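Local atomic coordinates of glycosyl hydrolase, family 8 (Clostridium perfringens, PDB entry 3REN), a protein that probably acts as an alpha-amylase, hydrolysing the alpha-glucosidic bonds of starch-like glucans, on an (alpha/alpha)6-barrel fold related to glycosyl hydrolase family 8. Residues A[301-313]-A[338-350]. Sequence-based numbering, arbitrary orientation.
Sequences LFNKAIDKLKYYQ and NLNALLAFQKYKD
The Tyr-348 ring lies between Ile-306 and the chain end: CG2 of Ile-306 sits over the centre of one face, 3.8 Å from the ring centroid in a CH-pi contact, and the C-terminal residue, Asp-350, sets O of its terminal carboxylate over the opposite face, offset toward the rim. The tyrosine hydroxyl is held at its tip, where Lys-310, crossing at about a right angle, donates from NZ to OH (2.7 Å). Ile-306 CG1 lies over one face of the Phe-302 ring, toward the rim, and Tyr-348 N at its edge, while CZ reaches Lys-347 CB at 3.8 Å; with CG anti to the backbone N (chi1 -178°), the ring is carried out against the backbone of Lys-347 and Tyr-348. The Phe-345 ring meets Lys-310 N at its edge and Leu-309 CB obliquely (3.7 Å to CZ), while the Gln-313 amide plane is turned 22° from the ring plane, with OE1 near CE2 of Phe-345 and NE2 bound to Gly-323 O and Glu-22 O. Leu-309 CD1 packs on Ala-344 CB at 3.6 Å. Water 1 bridges Asn-303 OD1 and Asp-350 OD2. The segment axes cross at -131°, 10.6 Å apart, joining the last two helices of the (alpha/alpha)6 barrel; helices 283-296 and 21-33 touch the pair, and helix 62-74 meets Leu-339, Asn-340 and Leu-342.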
loop_
_atom_site.group_PDB
_atom_site.type_symbol
_atom_site.label_atom_id
_atom_site.label_comp_id
_atom_site.label_asym_id
_atom_site.label_seq_id
_atom_site.Cartn_x
_atom_site.Cartn_y
_atom_site.Cartn_z
ATOM N N LEU A 301 8.589 12.151 14.777
ATOM C CA LEU A 301 7.503 11.243 14.377
ATOM C C LEU A 301 8.060 10.024 13.621
ATOM O O LEU A 301 7.674 8.877 13.877
ATOM C CB LEU A 301 6.466 11.997 13.513
ATOM C CG LEU A 301 5.229 11.192 13.102
ATOM C CD1 LEU A 301 4.534 10.650 14.342
ATOM C CD2 LEU A 301 4.212 11.950 12.199
ATOM N N PHE A 302 8.975 10.300 12.706
ATOM C CA PHE A 302 9.642 9.294 11.905
ATOM C C PHE A 302 10.332 8.296 12.788
ATOM O O PHE A 302 10.124 7.111 12.619
ATOM C CB PHE A 302 10.653 9.927 10.913
ATOM C CG PHE A 302 11.344 8.901 10.031
ATOM C CD1 PHE A 302 12.661 8.502 10.305
ATOM C CD2 PHE A 302 10.650 8.282 8.979
ATOM C CE1 PHE A 302 13.311 7.534 9.505
ATOM C CE2 PHE A 302 11.281 7.292 8.161
ATOM C CZ PHE A 302 12.611 6.928 8.408
ATOM N N ASN A 303 11.139 8.768 13.746
ATOM C CA ASN A 303 11.879 7.866 14.646
ATOM C C ASN A 303 10.963 7.073 15.566
ATOM O O ASN A 303 11.229 5.907 15.863
ATOM C CB ASN A 303 12.916 8.662 15.455
ATOM C CG ASN A 303 14.114 9.052 14.601
ATOM O OD1 ASN A 303 14.487 8.337 13.662
ATOM N ND2 ASN A 303 14.740 10.158 14.945
ATOM N N LYS A 304 9.886 7.720 16.013
ATOM C CA LYS A 304 8.891 7.075 16.870
ATOM C C LYS A 304 8.231 5.903 16.143
ATOM O O LYS A 304 8.040 4.836 16.727
ATOM C CB LYS A 304 7.819 8.088 17.252
ATOM C CG LYS A 304 7.140 7.805 18.590
ATOM C CD LYS A 304 6.348 9.025 19.094
ATOM C CE LYS A 304 6.525 9.251 20.636
ATOM N NZ LYS A 304 5.924 8.201 21.498
ATOM N N ALA A 305 7.844 6.138 14.878
ATOM C CA ALA A 305 7.256 5.107 14.049
ATOM C C ALA A 305 8.294 4.016 13.732
ATOM O O ALA A 305 7.978 2.833 13.828
ATOM C CB ALA A 305 6.667 5.715 12.767
ATOM N N ILE A 306 9.530 4.403 13.374
ATOM C CA ILE A 306 10.583 3.415 13.094
ATOM C C ILE A 306 10.936 2.552 14.338
ATOM O O ILE A 306 11.185 1.353 14.233
ATOM C CB ILE A 306 11.869 4.100 12.566
ATOM C CG1 ILE A 306 11.627 4.790 11.197
ATOM C CG2 ILE A 306 13.020 3.102 12.474
ATOM C CD1 ILE A 306 11.295 3.848 9.999
ATOM N N ASP A 307 10.977 3.175 15.512
ATOM C CA ASP A 307 11.249 2.449 16.732
ATOM C C ASP A 307 10.237 1.346 16.938
ATOM O O ASP A 307 10.613 0.260 17.353
ATOM C CB ASP A 307 11.303 3.383 17.950
ATOM C CG ASP A 307 12.621 4.164 18.029
ATOM O OD1 ASP A 307 13.571 3.882 17.250
ATOM O OD2 ASP A 307 12.705 5.095 18.855
ATOM N N LYS A 308 8.966 1.595 16.632
ATOM C CA LYS A 308 7.962 0.519 16.731
ATOM C C LYS A 308 8.237 -0.627 15.777
ATOM O O LYS A 308 8.050 -1.788 16.144
ATOM C CB LYS A 308 6.528 1.011 16.503
ATOM C CG LYS A 308 6.057 1.978 17.530
ATOM C CD LYS A 308 5.866 1.288 18.855
ATOM C CE LYS A 308 5.084 2.193 19.823
ATOM N NZ LYS A 308 4.875 1.434 21.089
ATOM N N LEU A 309 8.652 -0.301 14.553
ATOM C CA LEU A 309 8.971 -1.335 13.573
ATOM C C LEU A 309 10.204 -2.123 14.002
ATOM O O LEU A 309 10.224 -3.332 13.918
ATOM C CB LEU A 309 9.128 -0.747 12.150
ATOM C CG LEU A 309 7.895 -0.146 11.458
ATOM C CD1 LEU A 309 8.321 0.351 10.049
ATOM C CD2 LEU A 309 6.797 -1.201 11.319
ATOM N N LYS A 310 11.240 -1.440 14.495
ATOM C CA LYS A 310 12.384 -2.168 15.026
ATOM C C LYS A 310 12.023 -3.137 16.156
ATOM O O LYS A 310 12.585 -4.231 16.259
ATOM C CB LYS A 310 13.406 -1.205 15.582
ATOM C CG LYS A 310 13.987 -0.228 14.578
ATOM C CD LYS A 310 15.334 0.200 15.188
ATOM C CE LYS A 310 15.548 1.642 15.089
ATOM N NZ LYS A 310 16.938 1.794 15.580
ATOM N N TYR A 311 11.131 -2.687 17.032
ATOM C CA TYR A 311 10.714 -3.444 18.200
ATOM C C TYR A 311 9.976 -4.709 17.808
ATOM O O TYR A 311 10.232 -5.755 18.381
ATOM C CB TYR A 311 9.770 -2.609 19.069
ATOM C CG TYR A 311 9.361 -3.343 20.317
ATOM C CD1 TYR A 311 10.232 -3.434 21.413
ATOM C CD2 TYR A 311 8.101 -3.936 20.418
ATOM C CE1 TYR A 311 9.862 -4.107 22.556
ATOM C CE2 TYR A 311 7.716 -4.589 21.549
ATOM C CZ TYR A 311 8.598 -4.675 22.612
ATOM O OH TYR A 311 8.192 -5.330 23.741
ATOM N N TYR A 312 9.062 -4.600 16.839
ATOM C CA TYR A 312 8.261 -5.761 16.415
ATOM C C TYR A 312 8.951 -6.711 15.440
ATOM O O TYR A 312 8.530 -7.870 15.306
ATOM C CB TYR A 312 6.896 -5.310 15.874
ATOM C CG TYR A 312 6.017 -4.900 17.010
ATOM C CD1 TYR A 312 5.588 -5.853 17.946
ATOM C CD2 TYR A 312 5.619 -3.581 17.169
ATOM C CE1 TYR A 312 4.799 -5.498 19.034
ATOM C CE2 TYR A 312 4.823 -3.211 18.240
ATOM C CZ TYR A 312 4.418 -4.183 19.174
ATOM O OH TYR A 312 3.624 -3.838 20.251
ATOM N N GLN A 313 10.005 -6.238 14.772
ATOM C CA GLN A 313 10.768 -7.116 13.840
ATOM C C GLN A 313 11.359 -8.298 14.613
ATOM O O GLN A 313 11.888 -8.114 15.712
ATOM C CB GLN A 313 11.851 -6.317 13.110
ATOM C CG GLN A 313 12.603 -7.105 12.032
ATOM C CD GLN A 313 13.601 -6.234 11.268
ATOM O OE1 GLN A 313 14.127 -5.264 11.804
ATOM N NE2 GLN A 313 13.863 -6.584 10.015
ATOM N N ASN A 338 4.961 -7.036 5.948
ATOM C CA ASN A 338 6.384 -7.119 5.690
ATOM C C ASN A 338 6.865 -6.180 4.581
ATOM O O ASN A 338 7.891 -5.505 4.739
ATOM C CB ASN A 338 6.802 -8.574 5.445
ATOM C CG ASN A 338 6.778 -9.386 6.732
ATOM O OD1 ASN A 338 7.785 -9.476 7.410
ATOM N ND2 ASN A 338 5.601 -9.939 7.096
ATOM N N LEU A 339 6.110 -6.115 3.482
ATOM C CA LEU A 339 6.468 -5.212 2.377
ATOM C C LEU A 339 6.330 -3.725 2.735
ATOM O O LEU A 339 7.159 -2.884 2.301
ATOM C CB LEU A 339 5.661 -5.549 1.118
ATOM C CG LEU A 339 6.051 -6.883 0.500
ATOM C CD1 LEU A 339 4.836 -7.415 -0.329
ATOM C CD2 LEU A 339 7.394 -6.721 -0.340
ATOM N N ASN A 340 5.292 -3.388 3.507
ATOM C CA ASN A 340 5.111 -1.987 3.913
ATOM C C ASN A 340 6.260 -1.587 4.844
ATOM O O ASN A 340 6.849 -0.511 4.682
ATOM C CB ASN A 340 3.739 -1.764 4.565
ATOM C CG ASN A 340 2.620 -1.628 3.536
ATOM O OD1 ASN A 340 2.823 -1.036 2.477
ATOM N ND2 ASN A 340 1.444 -2.173 3.839
ATOM N N ALA A 341 6.631 -2.498 5.748
ATOM C CA ALA A 341 7.790 -2.277 6.641
ATOM C C ALA A 341 9.081 -2.089 5.847
ATOM O O ALA A 341 9.931 -1.295 6.228
ATOM C CB ALA A 341 7.957 -3.449 7.618
ATOM N N LEU A 342 9.232 -2.831 4.754
ATOM C CA LEU A 342 10.427 -2.692 3.919
ATOM C C LEU A 342 10.500 -1.301 3.303
ATOM O O LEU A 342 11.544 -0.652 3.348
ATOM C CB LEU A 342 10.497 -3.840 2.882
ATOM C CG LEU A 342 11.709 -3.876 1.970
ATOM C CD1 LEU A 342 12.955 -4.277 2.746
ATOM C CD2 LEU A 342 11.452 -4.830 0.791
ATOM N N LEU A 343 9.383 -0.802 2.774
ATOM C CA LEU A 343 9.314 0.594 2.336
ATOM C C LEU A 343 9.681 1.633 3.414
ATOM O O LEU A 343 10.374 2.615 3.108
ATOM C CB LEU A 343 7.945 0.925 1.713
ATOM C CG LEU A 343 7.663 0.116 0.430
ATOM C CD1 LEU A 343 6.240 0.239 -0.042
ATOM C CD2 LEU A 343 8.601 0.525 -0.762
ATOM N N ALA A 344 9.195 1.451 4.655
ATOM C CA ALA A 344 9.581 2.373 5.771
ATOM C C ALA A 344 11.068 2.231 6.144
ATOM O O ALA A 344 11.758 3.240 6.302
ATOM C CB ALA A 344 8.707 2.133 6.998
ATOM N N PHE A 345 11.570 0.997 6.273
ATOM C CA PHE A 345 12.985 0.824 6.663
ATOM C C PHE A 345 13.881 1.388 5.549
ATOM O O PHE A 345 14.987 1.869 5.828
ATOM C CB PHE A 345 13.359 -0.641 6.927
ATOM C CG PHE A 345 12.958 -1.157 8.296
ATOM C CD1 PHE A 345 13.039 -0.333 9.428
ATOM C CD2 PHE A 345 12.529 -2.461 8.448
ATOM C CE1 PHE A 345 12.705 -0.798 10.694
ATOM C CE2 PHE A 345 12.161 -2.955 9.726
ATOM C CZ PHE A 345 12.256 -2.124 10.845
ATOM N N GLN A 346 13.431 1.320 4.289
ATOM C CA GLN A 346 14.218 1.918 3.168
ATOM C C GLN A 346 14.531 3.420 3.361
ATOM O O GLN A 346 15.567 3.908 2.881
ATOM C CB GLN A 346 13.510 1.688 1.836
ATOM C CG GLN A 346 14.230 2.216 0.590
ATOM C CD GLN A 346 13.526 1.755 -0.677
ATOM O OE1 GLN A 346 12.323 1.973 -0.842
ATOM N NE2 GLN A 346 14.261 1.057 -1.552
ATOM N N LYS A 347 13.630 4.151 4.016
ATOM C CA LYS A 347 13.863 5.565 4.368
ATOM C C LYS A 347 14.735 5.799 5.607
ATOM O O LYS A 347 15.111 6.940 5.883
ATOM C CB LYS A 347 12.537 6.271 4.625
ATOM C CG LYS A 347 11.584 6.275 3.432
ATOM C CD LYS A 347 12.262 6.726 2.173
ATOM C CE LYS A 347 11.186 7.257 1.222
ATOM N NZ LYS A 347 11.577 6.986 -0.133
ATOM N N TYR A 348 14.991 4.749 6.373
ATOM C CA TYR A 348 15.742 4.822 7.631
ATOM C C TYR A 348 17.247 4.668 7.346
ATOM O O TYR A 348 17.714 3.612 6.934
ATOM C CB TYR A 348 15.221 3.747 8.625
ATOM C CG TYR A 348 15.952 3.640 9.964
ATOM C CD1 TYR A 348 16.192 4.771 10.747
ATOM C CD2 TYR A 348 16.366 2.396 10.455
ATOM C CE1 TYR A 348 16.847 4.678 11.982
ATOM C CE2 TYR A 348 17.026 2.287 11.690
ATOM C CZ TYR A 348 17.245 3.437 12.448
ATOM O OH TYR A 348 17.878 3.369 13.664
ATOM N N LYS A 349 17.962 5.758 7.490
ATOM C CA LYS A 349 19.381 5.917 7.161
ATOM C C LYS A 349 20.435 5.628 8.220
ATOM O O LYS A 349 21.592 5.654 7.936
ATOM C CB LYS A 349 19.646 7.341 6.710
ATOM C CG LYS A 349 18.979 7.762 5.487
ATOM C CE LYS A 349 21.154 9.204 5.262
ATOM N NZ LYS A 349 22.216 9.613 4.359
ATOM N N ASP A 350 20.027 5.455 9.442
ATOM C CA ASP A 350 20.948 5.202 10.577
ATOM C C ASP A 350 21.200 3.723 10.896
ATOM O O ASP A 350 20.510 2.813 10.425
ATOM C CB ASP A 350 20.443 5.904 11.853
ATOM C CG ASP A 350 20.206 7.385 11.629
ATOM O OD1 ASP A 350 20.978 7.977 10.829
ATOM O OD2 ASP A 350 19.234 7.945 12.207
ATOM O OXT ASP A 350 22.109 3.398 11.666
HETATM O O HOH W 1 16.414 8.407 11.360
#